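Protein (hdlp (histone deacetylase-like protein)) (Aquifex aeolicus, PDB 1C3P) probably removes acetyl groups from acetylated lysines or related substrates as a zinc-dependent bacterial homologue of the histone deacetylases. Local coordinates at residues Arg50-Glu55 with Leu105-Thr110; Leu59-Asp64 with Cys142-Pro147; Val4-Thr9 with Phe124-Gly129; Glu71-Gln76 with Met99-Ser104. One frame throughout, in Å; residues are numbered along the deposited sequence.

Helix 98-118 ties most of this region together: contact 1 and contact 4 lie on successive turns of it, about 13 Å apart between centres, and the backbone bond from Ala52 N to Ser104 O (2.9 Å) joins them. Contact 3 pairs two strands of the parallel sheet, joined to contact 1 where Asn125 ND2 meets Thr110 OG1 at 2.8 Å. Contact 2 borders all three, with Asn146 OD1 close to both Thr110 OG1 and Gly129 N. Contacts 3 and 4 do not touch. Contacts 2 and 3 come nearest to the zinc site, empty in this model: the side chains of Asn145 and Phe124 are each about 11 Å from that of the zinc ligand Asp168, whereas contacts 1 and 4 lie away from it.

Contact 1. Residues Arg50-Glu55 with Leu105-Thr110; sequences RPATKE and LATGST
Gly108 lets the chain at Arg50-Ala52 lie directly on helix 98-118. Its CA sits 3.3 Å from Arg50 O in a CA-H...O contact and 3.5 Å from Ala52 N, and a side chain at this position would run into the backbone of Arg50, Pro51 and Ala52. On one flank, Ala52 CB meets the methyl CG2 of Thr107 at 3.8 Å. On the other, Leu105 lays CD1 beside the proline ring, the two side chains pointing the same way, with CG of Pro51 4.1 Å from CD1 of Leu105. That methyl gets there because Leu105 CG stands anti to its own backbone N (chi1 -160°).

Arg50 starts out away from the helix, then its extended chain runs along it, so that Gly108 O lies over one face of the guanidinium. NH1 gives a bond to Pro51 O (3.0 Å) almost in the guanidinium plane, while NH2 forms salt bridges with Glu56 and Glu115; together these should fix the rotation of the group. Further out, Leu105 O accepts from Ser109 N and Ser109 OG on opposite faces of its plane, and Ser109 OG also bonds to Ser49 and Tyr12. The segment 50-55 thus leads from edge strand 46-48 across helix 98-118 into helix 54-57, which Thr53 N-caps, while helix 146-156 packs against Thr107.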
loop_
_atom_site.group_PDB
_atom_site.type_symbol
_atom_site.label_atom_id
_atom_site.label_comp_id
_atom_site.label_asym_id
_atom_site.label_seq_id
_atom_site.Cartn_x
_atom_site.Cartn_y
_atom_site.Cartn_z
ATOM N N ARG A 50 -3.346 12.422 -12.248
ATOM C CA ARG A 50 -2.915 13.806 -12.348
ATOM C C ARG A 50 -1.958 14.073 -11.185
ATOM O O ARG A 50 -2.000 13.395 -10.157
ATOM C CB ARG A 50 -4.098 14.778 -12.207
ATOM C CG ARG A 50 -4.687 14.890 -10.780
ATOM C CD ARG A 50 -5.748 15.974 -10.743
ATOM N NE ARG A 50 -6.490 16.051 -9.486
ATOM C CZ ARG A 50 -5.992 16.402 -8.309
ATOM N NH1 ARG A 50 -4.709 16.726 -8.179
ATOM N NH2 ARG A 50 -6.792 16.447 -7.250
ATOM N N PRO A 51 -1.049 15.037 -11.347
ATOM C CA PRO A 51 -0.127 15.349 -10.254
ATOM C C PRO A 51 -0.880 15.987 -9.087
ATOM O O PRO A 51 -1.902 16.650 -9.297
ATOM C CB PRO A 51 0.818 16.371 -10.893
ATOM C CG PRO A 51 0.775 15.996 -12.367
ATOM C CD PRO A 51 -0.720 15.841 -12.532
ATOM N N ALA A 52 -0.396 15.772 -7.862
ATOM C CA ALA A 52 -0.967 16.427 -6.691
ATOM C C ALA A 52 -0.535 17.894 -6.849
ATOM O O ALA A 52 0.569 18.161 -7.327
ATOM C CB ALA A 52 -0.369 15.843 -5.414
ATOM N N THR A 53 -1.382 18.846 -6.460
ATOM C CA THR A 53 -0.993 20.251 -6.568
ATOM C C THR A 53 -0.134 20.579 -5.357
ATOM O O THR A 53 -0.125 19.831 -4.390
ATOM C CB THR A 53 -2.212 21.186 -6.573
ATOM O OG1 THR A 53 -2.906 21.077 -5.320
ATOM C CG2 THR A 53 -3.146 20.815 -7.724
ATOM N N LYS A 54 0.594 21.692 -5.409
ATOM C CA LYS A 54 1.437 22.081 -4.280
ATOM C C LYS A 54 0.563 22.198 -3.030
ATOM O O LYS A 54 0.953 21.797 -1.927
ATOM C CB LYS A 54 2.105 23.431 -4.567
ATOM C CG LYS A 54 3.066 23.898 -3.490
ATOM C CD LYS A 54 4.295 23.020 -3.408
ATOM C CE LYS A 54 5.238 23.240 -4.589
ATOM N NZ LYS A 54 5.874 24.593 -4.565
ATOM N N GLU A 55 -0.628 22.745 -3.211
ATOM C CA GLU A 55 -1.551 22.929 -2.097
ATOM C C GLU A 55 -1.953 21.593 -1.484
ATOM O O GLU A 55 -2.004 21.467 -0.270
ATOM C CB GLU A 55 -2.782 23.703 -2.572
ATOM C CG GLU A 55 -3.819 23.969 -1.504
ATOM C CD GLU A 55 -4.856 24.997 -1.946
ATOM O OE1 GLU A 55 -5.827 25.225 -1.188
ATOM O OE2 GLU A 55 -4.695 25.584 -3.043
ATOM N N LEU A 105 2.536 12.114 -8.837
ATOM C CA LEU A 105 1.508 11.516 -9.660
ATOM C C LEU A 105 0.723 10.470 -8.852
ATOM O O LEU A 105 -0.498 10.370 -8.948
ATOM C CB LEU A 105 2.171 10.891 -10.890
ATOM C CG LEU A 105 1.306 10.608 -12.107
ATOM C CD1 LEU A 105 0.683 11.932 -12.613
ATOM C CD2 LEU A 105 2.187 9.952 -13.198
ATOM N N ALA A 106 1.431 9.703 -8.040
ATOM C CA ALA A 106 0.793 8.681 -7.209
ATOM C C ALA A 106 -0.092 9.343 -6.159
ATOM O O ALA A 106 -1.163 8.837 -5.820
ATOM C CB ALA A 106 1.879 7.808 -6.523
ATOM N N THR A 107 0.356 10.488 -5.658
ATOM C CA THR A 107 -0.383 11.221 -4.620
ATOM C C THR A 107 -1.607 11.923 -5.194
ATOM O O THR A 107 -2.677 11.929 -4.576
ATOM C CB THR A 107 0.561 12.210 -3.917
ATOM O OG1 THR A 107 1.631 11.450 -3.329
ATOM C CG2 THR A 107 -0.171 13.032 -2.838
ATOM N N GLY A 108 -1.464 12.521 -6.368
ATOM C CA GLY A 108 -2.614 13.152 -6.972
ATOM C C GLY A 108 -3.653 12.063 -7.226
ATOM O O GLY A 108 -4.855 12.315 -7.126
ATOM N N SER A 109 -3.195 10.850 -7.548
ATOM C CA SER A 109 -4.102 9.728 -7.818
ATOM C C SER A 109 -4.896 9.318 -6.570
ATOM O O SER A 109 -6.019 8.785 -6.656
ATOM C CB SER A 109 -3.310 8.538 -8.377
ATOM O OG SER A 109 -2.723 8.867 -9.627
ATOM N N THR A 110 -4.311 9.548 -5.401
ATOM C CA THR A 110 -5.005 9.246 -4.160
ATOM C C THR A 110 -6.070 10.295 -3.917
ATOM O O THR A 110 -7.151 9.963 -3.443
ATOM C CB THR A 110 -4.028 9.169 -2.984
ATOM O OG1 THR A 110 -3.336 7.916 -3.064
ATOM C CG2 THR A 110 -4.767 9.310 -1.637
#

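Contact 2. Residues Leu59-Asp64 with Cys142-Pro147; sequences LFHTED and CYINNP. Unlike the reference sequence in segment 142-147: Asn146 (reference Asp).
His61 drives its imidazole into the loop that leads to helix 146-156, and this is where the contact is tight. CE1 leads: it comes within 3.5 Å of Ile144 CA and within 3.6 Å of the Ile144 methyl CG2, while the edge of the imidazole faces Asn145 N in the ring plane. The His61 and Ile144 side chains cross at about a right angle. With His61 CG anti to its carbonyl carbon (chi1 -69°), the imidazole lies beside the preceding phenylalanine, whose CD2 sits 3.5 Å above the imidazole plane, over its centre. Phe60 makes a lighter touch of its own, CE2 reaching Asn145 CB at 3.9 Å with ring and amide planes 70° apart. With an alanine here instead of His61, a gap between Phe60 and Ile144 is likely to open, leaving the CD2 edge of Phe60 without the imidazole face it rests on.

The amide of Asn145 is held through both its polar atoms: OD1 caps helix 146-156 at Ala148 N, and ND2 bonds to Ala133 O. The far end of 59-64 is looser. It turns away to the exposed Glu63 and Asp64, where Thr62 OG1 gives a 2.6 Å bond to Asp64 OD2 instead of meeting 142-147. The contact therefore joins the approach to helix 63-75 with the start of helix 146-156; Tyr65 of the former meets the His61 ring, helix 98-118 backs Ile144, and helix 173-179 touches Phe60 and Asn145.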
loop_
_atom_site.group_PDB
_atom_site.type_symbol
_atom_site.label_atom_id
_atom_site.label_comp_id
_atom_site.label_asym_id
_atom_site.label_seq_id
_atom_site.Cartn_x
_atom_site.Cartn_y
_atom_site.Cartn_z
ATOM N N LEU A 59 -0.924 19.924 2.430
ATOM C CA LEU A 59 -1.942 19.547 3.417
ATOM C C LEU A 59 -1.210 18.727 4.501
ATOM O O LEU A 59 -1.649 18.650 5.649
ATOM C CB LEU A 59 -3.036 18.671 2.788
ATOM C CG LEU A 59 -4.012 19.317 1.801
ATOM C CD1 LEU A 59 -4.894 18.259 1.152
ATOM C CD2 LEU A 59 -4.865 20.361 2.546
ATOM N N PHE A 60 -0.098 18.091 4.123
ATOM C CA PHE A 60 0.676 17.307 5.077
ATOM C C PHE A 60 2.164 17.663 5.157
ATOM O O PHE A 60 2.695 17.914 6.240
ATOM C CB PHE A 60 0.553 15.803 4.794
ATOM C CG PHE A 60 1.386 14.942 5.723
ATOM C CD1 PHE A 60 1.164 14.958 7.096
ATOM C CD2 PHE A 60 2.401 14.128 5.222
ATOM C CE1 PHE A 60 1.937 14.180 7.964
ATOM C CE2 PHE A 60 3.183 13.343 6.079
ATOM C CZ PHE A 60 2.945 13.373 7.460
ATOM N N HIS A 61 2.845 17.668 4.018
ATOM C CA HIS A 61 4.277 17.957 4.013
ATOM C C HIS A 61 4.634 19.422 4.149
ATOM O O HIS A 61 3.829 20.293 3.817
ATOM C CB HIS A 61 4.912 17.384 2.743
ATOM C CG HIS A 61 4.945 15.892 2.731
ATOM N ND1 HIS A 61 4.048 15.128 2.016
ATOM C CD2 HIS A 61 5.745 15.021 3.387
ATOM C CE1 HIS A 61 4.299 13.846 2.231
ATOM N NE2 HIS A 61 5.322 13.756 3.058
ATOM N N THR A 62 5.836 19.689 4.667
ATOM C CA THR A 62 6.291 21.075 4.830
ATOM C C THR A 62 6.913 21.586 3.544
ATOM O O THR A 62 7.457 20.819 2.745
ATOM C CB THR A 62 7.308 21.215 5.979
ATOM O OG1 THR A 62 8.426 20.344 5.762
ATOM C CG2 THR A 62 6.650 20.872 7.293
ATOM N N GLU A 63 6.822 22.892 3.336
ATOM C CA GLU A 63 7.349 23.496 2.123
ATOM C C GLU A 63 8.813 23.285 1.837
ATOM O O GLU A 63 9.182 23.042 0.691
ATOM C CB GLU A 63 7.076 24.997 2.097
ATOM C CG GLU A 63 5.733 25.389 1.559
ATOM C CD GLU A 63 5.707 26.844 1.129
ATOM O OE1 GLU A 63 6.502 27.206 0.232
ATOM O OE2 GLU A 63 4.899 27.618 1.686
ATOM N N ASP A 64 9.654 23.404 2.863
ATOM C CA ASP A 64 11.093 23.241 2.673
ATOM C C ASP A 64 11.415 21.828 2.160
ATOM O O ASP A 64 12.289 21.654 1.299
ATOM C CB ASP A 64 11.859 23.483 3.977
ATOM C CG ASP A 64 11.456 22.516 5.086
ATOM O OD1 ASP A 64 12.235 22.343 6.049
ATOM O OD2 ASP A 64 10.352 21.938 5.008
ATOM N N CYS A 142 9.844 5.814 0.328
ATOM C CA CYS A 142 8.781 6.790 0.121
ATOM C C CYS A 142 9.236 8.236 0.331
ATOM O O CYS A 142 9.956 8.534 1.296
ATOM C CB CYS A 142 7.616 6.494 1.075
ATOM S SG CYS A 142 6.916 4.841 0.893
ATOM N N TYR A 143 8.806 9.123 -0.574
ATOM C CA TYR A 143 9.142 10.541 -0.491
ATOM C C TYR A 143 7.925 11.388 -0.135
ATOM O O TYR A 143 8.058 12.421 0.519
ATOM C CB TYR A 143 9.718 11.073 -1.807
ATOM C CG TYR A 143 10.859 10.246 -2.360
ATOM C CD1 TYR A 143 10.609 9.115 -3.136
ATOM C CD2 TYR A 143 12.187 10.601 -2.111
ATOM C CE1 TYR A 143 11.665 8.350 -3.665
ATOM C CE2 TYR A 143 13.244 9.848 -2.627
ATOM C CZ TYR A 143 12.972 8.725 -3.406
ATOM O OH TYR A 143 14.004 7.999 -3.962
ATOM N N ILE A 144 6.742 10.956 -0.569
ATOM C CA ILE A 144 5.515 11.683 -0.269
ATOM C C ILE A 144 4.537 10.675 0.327
ATOM O O ILE A 144 4.357 9.584 -0.222
ATOM C CB ILE A 144 4.927 12.293 -1.542
ATOM C CG1 ILE A 144 5.964 13.237 -2.175
ATOM C CG2 ILE A 144 3.593 12.970 -1.241
ATOM C CD1 ILE A 144 5.501 13.954 -3.449
ATOM N N ASN A 145 3.916 11.028 1.450
ATOM C CA ASN A 145 2.979 10.117 2.110
ATOM C C ASN A 145 1.554 10.396 1.587
ATOM O O ASN A 145 0.846 11.237 2.145
ATOM C CB ASN A 145 3.050 10.345 3.626
ATOM C CG ASN A 145 2.407 9.220 4.412
ATOM O OD1 ASN A 145 1.261 8.858 4.170
ATOM N ND2 ASN A 145 3.155 8.650 5.347
ATOM N N ASN A 146 1.116 9.708 0.531
ATOM C CA ASN A 146 -0.218 10.018 -0.003
ATOM C C ASN A 146 -1.320 9.654 0.991
ATOM O O ASN A 146 -2.343 10.329 1.056
ATOM C CB ASN A 146 -0.414 9.397 -1.394
ATOM C CG ASN A 146 -0.381 7.896 -1.377
ATOM O OD1 ASN A 146 -1.425 7.259 -1.404
ATOM N ND2 ASN A 146 0.824 7.317 -1.305
ATOM N N PRO A 147 -1.146 8.570 1.769
ATOM C CA PRO A 147 -2.240 8.324 2.719
ATOM C C PRO A 147 -2.455 9.540 3.668
ATOM O O PRO A 147 -3.603 9.914 3.967
ATOM C CB PRO A 147 -1.760 7.092 3.478
ATOM C CG PRO A 147 -1.004 6.325 2.379
ATOM C CD PRO A 147 -0.147 7.484 1.840
#

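Contact 3. Residues Val4-Thr9 with Phe124-Gly129; sequences VKLIGT and FNPAGG
Leu6 carries its CG anti to the backbone N (chi1 -170°), which brings CD2 across to Pro126 CD at 3.8 Å, the two side chains crossing at about a right angle. Phe124, with chi1 at 176°, goes to the same face of the sheet as Leu6; Pro126 N lies 4.0 Å above its ring, toward the rim, and Trp306 meets it edge-to-face.

The backbones carrying Leu6 and Phe124 are neighbouring strands of the parallel sheet. Phe124 N bonds to Lys5 O at 3.0 Å, and Ile7 N returns a nearly straight bond (174°) to Phe124 O. After Asn125 the pairing stops, because Pro126 has no N-H to give and takes the second position of the type I turn Asn125-Gly128, closed by Gly128 N to Asn125 O. Pro126 CD lies instead 3.5 Å from Ile7 O, which accepts from a water at 2.7 Å. A serine at Pro126 would probably strip Leu6 of its apolar partner and give the turn more freedom to flex.

The chemistry implies that this water, donating also to Asn125 OD1, probably stands in for the N-H that Pro126 cannot supply, while Asn125 ND2, bonded to Thr110 OG1 and Ala106 O, ties the strand end to helix 98-118.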
loop_
_atom_site.group_PDB
_atom_site.type_symbol
_atom_site.label_atom_id
_atom_site.label_comp_id
_atom_site.label_asym_id
_atom_site.label_seq_id
_atom_site.Cartn_x
_atom_site.Cartn_y
_atom_site.Cartn_z
ATOM N N VAL A 4 -17.277 2.086 -10.968
ATOM C CA VAL A 4 -16.053 1.571 -10.355
ATOM C C VAL A 4 -14.935 2.070 -11.234
ATOM O O VAL A 4 -14.946 1.855 -12.448
ATOM C CB VAL A 4 -16.033 0.035 -10.329
ATOM C CG1 VAL A 4 -14.761 -0.457 -9.624
ATOM C CG2 VAL A 4 -17.268 -0.487 -9.631
ATOM N N LYS A 5 -13.955 2.716 -10.616
ATOM C CA LYS A 5 -12.862 3.313 -11.364
ATOM C C LYS A 5 -11.470 2.888 -10.918
ATOM O O LYS A 5 -11.231 2.652 -9.729
ATOM C CB LYS A 5 -12.950 4.831 -11.212
ATOM C CG LYS A 5 -14.271 5.461 -11.666
ATOM C CD LYS A 5 -14.449 5.335 -13.179
ATOM C CE LYS A 5 -15.694 6.097 -13.655
ATOM N NZ LYS A 5 -15.896 5.930 -15.129
ATOM N N LEU A 6 -10.552 2.852 -11.873
ATOM C CA LEU A 6 -9.162 2.539 -11.572
ATOM C C LEU A 6 -8.379 3.800 -11.950
ATOM O O LEU A 6 -8.496 4.292 -13.064
ATOM C CB LEU A 6 -8.686 1.353 -12.403
ATOM C CG LEU A 6 -7.317 0.779 -12.012
ATOM C CD1 LEU A 6 -6.937 -0.287 -13.028
ATOM C CD2 LEU A 6 -6.251 1.852 -11.993
ATOM N N ILE A 7 -7.594 4.339 -11.022
ATOM C CA ILE A 7 -6.820 5.550 -11.314
ATOM C C ILE A 7 -5.411 5.127 -11.704
ATOM O O ILE A 7 -4.736 4.440 -10.940
ATOM C CB ILE A 7 -6.725 6.477 -10.092
ATOM C CG1 ILE A 7 -8.108 6.648 -9.475
ATOM C CG2 ILE A 7 -6.226 7.869 -10.523
ATOM C CD1 ILE A 7 -8.143 7.617 -8.375
ATOM N N GLY A 8 -4.977 5.507 -12.898
ATOM C CA GLY A 8 -3.635 5.147 -13.319
ATOM C C GLY A 8 -3.200 5.755 -14.636
ATOM O O GLY A 8 -3.942 6.507 -15.280
ATOM N N THR A 9 -1.968 5.437 -15.021
ATOM C CA THR A 9 -1.386 5.900 -16.272
ATOM C C THR A 9 -0.146 5.066 -16.555
ATOM O O THR A 9 0.506 4.582 -15.630
ATOM C CB THR A 9 -0.936 7.368 -16.210
ATOM O OG1 THR A 9 -0.169 7.669 -17.385
ATOM C CG2 THR A 9 -0.066 7.614 -14.988
ATOM N N PHE A 124 -9.989 2.721 -7.011
ATOM C CA PHE A 124 -8.767 2.059 -6.579
ATOM C C PHE A 124 -7.577 2.777 -7.203
ATOM O O PHE A 124 -7.506 2.943 -8.424
ATOM C CB PHE A 124 -8.791 0.586 -7.022
ATOM C CG PHE A 124 -7.521 -0.192 -6.722
ATOM C CD1 PHE A 124 -6.806 0.017 -5.547
ATOM C CD2 PHE A 124 -7.100 -1.216 -7.582
ATOM C CE1 PHE A 124 -5.696 -0.783 -5.231
ATOM C CE2 PHE A 124 -5.984 -2.029 -7.265
ATOM C CZ PHE A 124 -5.290 -1.807 -6.092
ATOM N N ASN A 125 -6.663 3.234 -6.355
ATOM C CA ASN A 125 -5.444 3.864 -6.822
ATOM C C ASN A 125 -4.273 2.954 -6.450
ATOM O O ASN A 125 -3.729 3.048 -5.350
ATOM C CB ASN A 125 -5.229 5.232 -6.174
ATOM C CG ASN A 125 -3.845 5.753 -6.443
ATOM O OD1 ASN A 125 -3.265 5.435 -7.481
ATOM N ND2 ASN A 125 -3.298 6.570 -5.520
ATOM N N PRO A 126 -3.858 2.067 -7.366
ATOM C CA PRO A 126 -2.746 1.163 -7.075
ATOM C C PRO A 126 -1.396 1.831 -6.805
ATOM O O PRO A 126 -0.532 1.238 -6.170
ATOM C CB PRO A 126 -2.719 0.267 -8.311
ATOM C CG PRO A 126 -3.180 1.226 -9.410
ATOM C CD PRO A 126 -4.389 1.802 -8.716
ATOM N N ALA A 127 -1.216 3.059 -7.288
ATOM C CA ALA A 127 0.038 3.776 -7.093
ATOM C C ALA A 127 0.144 4.349 -5.686
ATOM O O ALA A 127 1.240 4.686 -5.234
ATOM C CB ALA A 127 0.169 4.922 -8.137
ATOM N N GLY A 128 -0.988 4.442 -4.996
ATOM C CA GLY A 128 -1.020 5.012 -3.655
ATOM C C GLY A 128 -0.531 4.100 -2.543
ATOM O O GLY A 128 -0.059 2.995 -2.780
ATOM N N GLY A 129 -0.651 4.574 -1.312
ATOM C CA GLY A 129 -0.209 3.791 -0.177
ATOM C C GLY A 129 1.277 3.899 0.140
ATOM O O GLY A 129 1.846 2.965 0.696
HETATM O O HOH W 1 -2.429 5.473 -9.987
#

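Contact 4. Residues Glu71-Gln76 with Met99-Ser104; sequences EAERCQ and MFTGSS
Glu73 reaches out from the last turn of helix 63-75 to grip the beginning of helix 98-118, its carboxylate accepting N-H groups of that helix's first turn in a helix-to-helix packing contact of the arginase/deacetylase alpha/beta fold. The short axes of 71-75 and 99-104 pass 9.2 Å apart with their directions at 113°. Glu73 stretches out fully, with CG opposite the backbone N (chi1 180°), and so delivers both oxygens to backbone and hydroxyl donors. OE1 takes two N-H groups, from Phe100 at 2.8 Å and from Thr101 N, which meets the syn lone pair of OE1 with a straighter bond. Negative charge at this helix start is likely to be favoured by the helix dipole.

Met99 runs the opposite way alongside Glu73, its CG 3.6 Å from Glu73 CB, then bends at chi3 so that CE lands 3.8 Å from Ala72 CB. Thr101 instead crosses Glu73 at about a right angle. Phe100 turns its ring away toward Ile66, Leu69 and Met70 of helix 63-75 and Leu57 of helix 54-57, while Ser104 OG lies over one face of it. A Schellman motif ends the first helix just beyond, with Gln76 as its positive-phi residue. The second carboxylate oxygen is held too: Thr101 OG1 donates to Glu73 OE2 at 2.6 Å, on the syn side and 19° out of the carboxylate plane.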
loop_
_atom_site.group_PDB
_atom_site.type_symbol
_atom_site.label_atom_id
_atom_site.label_comp_id
_atom_site.label_asym_id
_atom_site.label_seq_id
_atom_site.Cartn_x
_atom_site.Cartn_y
_atom_site.Cartn_z
ATOM N N GLU A 71 13.868 20.402 -6.219
ATOM C CA GLU A 71 15.193 20.857 -6.627
ATOM C C GLU A 71 16.121 19.668 -6.859
ATOM O O GLU A 71 16.842 19.608 -7.863
ATOM C CB GLU A 71 15.789 21.769 -5.555
ATOM C CG GLU A 71 17.159 22.285 -5.903
ATOM C CD GLU A 71 17.130 23.441 -6.892
ATOM O OE1 GLU A 71 18.193 24.072 -7.093
ATOM O OE2 GLU A 71 16.054 23.725 -7.458
ATOM N N ALA A 72 16.107 18.709 -5.939
ATOM C CA ALA A 72 16.958 17.534 -6.084
ATOM C C ALA A 72 16.656 16.790 -7.379
ATOM O O ALA A 72 17.567 16.384 -8.107
ATOM C CB ALA A 72 16.758 16.589 -4.907
ATOM N N GLU A 73 15.372 16.602 -7.676
ATOM C CA GLU A 73 15.023 15.875 -8.881
ATOM C C GLU A 73 15.399 16.556 -10.195
ATOM O O GLU A 73 16.034 15.938 -11.061
ATOM C CB GLU A 73 13.529 15.579 -8.899
ATOM C CG GLU A 73 13.101 14.822 -10.130
ATOM C CD GLU A 73 11.601 14.629 -10.195
ATOM O OE1 GLU A 73 11.085 13.731 -9.502
ATOM O OE2 GLU A 73 10.938 15.392 -10.933
ATOM N N ARG A 74 15.026 17.820 -10.360
ATOM C CA ARG A 74 15.309 18.462 -11.636
ATOM C C ARG A 74 16.778 18.750 -11.882
ATOM O O ARG A 74 17.216 18.767 -13.027
ATOM C CB ARG A 74 14.470 19.744 -11.823
ATOM C CG ARG A 74 14.780 20.887 -10.891
ATOM C CD ARG A 74 13.821 22.058 -11.144
ATOM N NE ARG A 74 14.390 23.230 -10.508
ATOM C CZ ARG A 74 15.281 24.036 -11.077
ATOM N NH1 ARG A 74 15.706 23.813 -12.321
ATOM N NH2 ARG A 74 15.819 25.019 -10.356
ATOM N N CYS A 75 17.538 18.983 -10.822
ATOM C CA CYS A 75 18.970 19.254 -10.984
ATOM C C CYS A 75 19.764 17.957 -10.811
ATOM O O CYS A 75 20.994 17.933 -10.940
ATOM C CB CYS A 75 19.433 20.302 -9.969
ATOM S SG CYS A 75 18.700 21.944 -10.195
ATOM N N GLN A 76 19.038 16.885 -10.510
ATOM C CA GLN A 76 19.604 15.556 -10.326
ATOM C C GLN A 76 20.788 15.602 -9.358
ATOM O O GLN A 76 21.926 15.293 -9.713
ATOM C CB GLN A 76 20.017 15.002 -11.698
ATOM C CG GLN A 76 20.054 13.493 -11.741
ATOM C CD GLN A 76 18.683 12.892 -11.515
ATOM O OE1 GLN A 76 17.993 13.251 -10.567
ATOM N NE2 GLN A 76 18.290 11.966 -12.371
ATOM N N MET A 99 11.241 10.448 -7.340
ATOM C CA MET A 99 11.230 11.182 -6.065
ATOM C C MET A 99 10.223 12.306 -5.965
ATOM O O MET A 99 9.715 12.587 -4.881
ATOM C CB MET A 99 12.633 11.697 -5.724
ATOM C CG MET A 99 12.996 13.015 -6.362
ATOM S SD MET A 99 14.798 13.223 -6.232
ATOM C CE MET A 99 15.015 13.242 -4.421
ATOM N N PHE A 100 9.940 12.981 -7.071
ATOM C CA PHE A 100 8.919 14.029 -6.995
ATOM C C PHE A 100 7.847 13.879 -8.072
ATOM O O PHE A 100 6.657 13.899 -7.772
ATOM C CB PHE A 100 9.518 15.430 -7.109
ATOM C CG PHE A 100 8.493 16.508 -6.968
ATOM C CD1 PHE A 100 7.962 16.817 -5.717
ATOM C CD2 PHE A 100 7.969 17.142 -8.100
ATOM C CE1 PHE A 100 6.920 17.740 -5.593
ATOM C CE2 PHE A 100 6.927 18.063 -7.984
ATOM C CZ PHE A 100 6.400 18.362 -6.729
ATOM N N THR A 101 8.250 13.720 -9.326
ATOM C CA THR A 101 7.251 13.594 -10.388
ATOM C C THR A 101 6.400 12.336 -10.225
ATOM O O THR A 101 5.182 12.419 -10.187
ATOM C CB THR A 101 7.930 13.608 -11.762
ATOM O OG1 THR A 101 8.617 14.858 -11.923
ATOM C CG2 THR A 101 6.914 13.477 -12.874
ATOM N N GLY A 102 7.050 11.181 -10.117
ATOM C CA GLY A 102 6.322 9.931 -9.937
ATOM C C GLY A 102 5.557 9.957 -8.623
ATOM O O GLY A 102 4.400 9.558 -8.563
ATOM N N SER A 103 6.204 10.422 -7.560
ATOM C CA SER A 103 5.531 10.497 -6.258
ATOM C C SER A 103 4.340 11.443 -6.307
ATOM O O SER A 103 3.271 11.134 -5.763
ATOM C CB SER A 103 6.510 10.941 -5.165
ATOM O OG SER A 103 7.495 9.936 -4.957
ATOM N N SER A 104 4.503 12.591 -6.959
ATOM C CA SER A 104 3.374 13.525 -7.063
ATOM C C SER A 104 2.209 12.937 -7.860
ATOM O O SER A 104 1.039 13.223 -7.605
ATOM C CB SER A 104 3.822 14.830 -7.729
ATOM O OG SER A 104 4.632 15.559 -6.836
#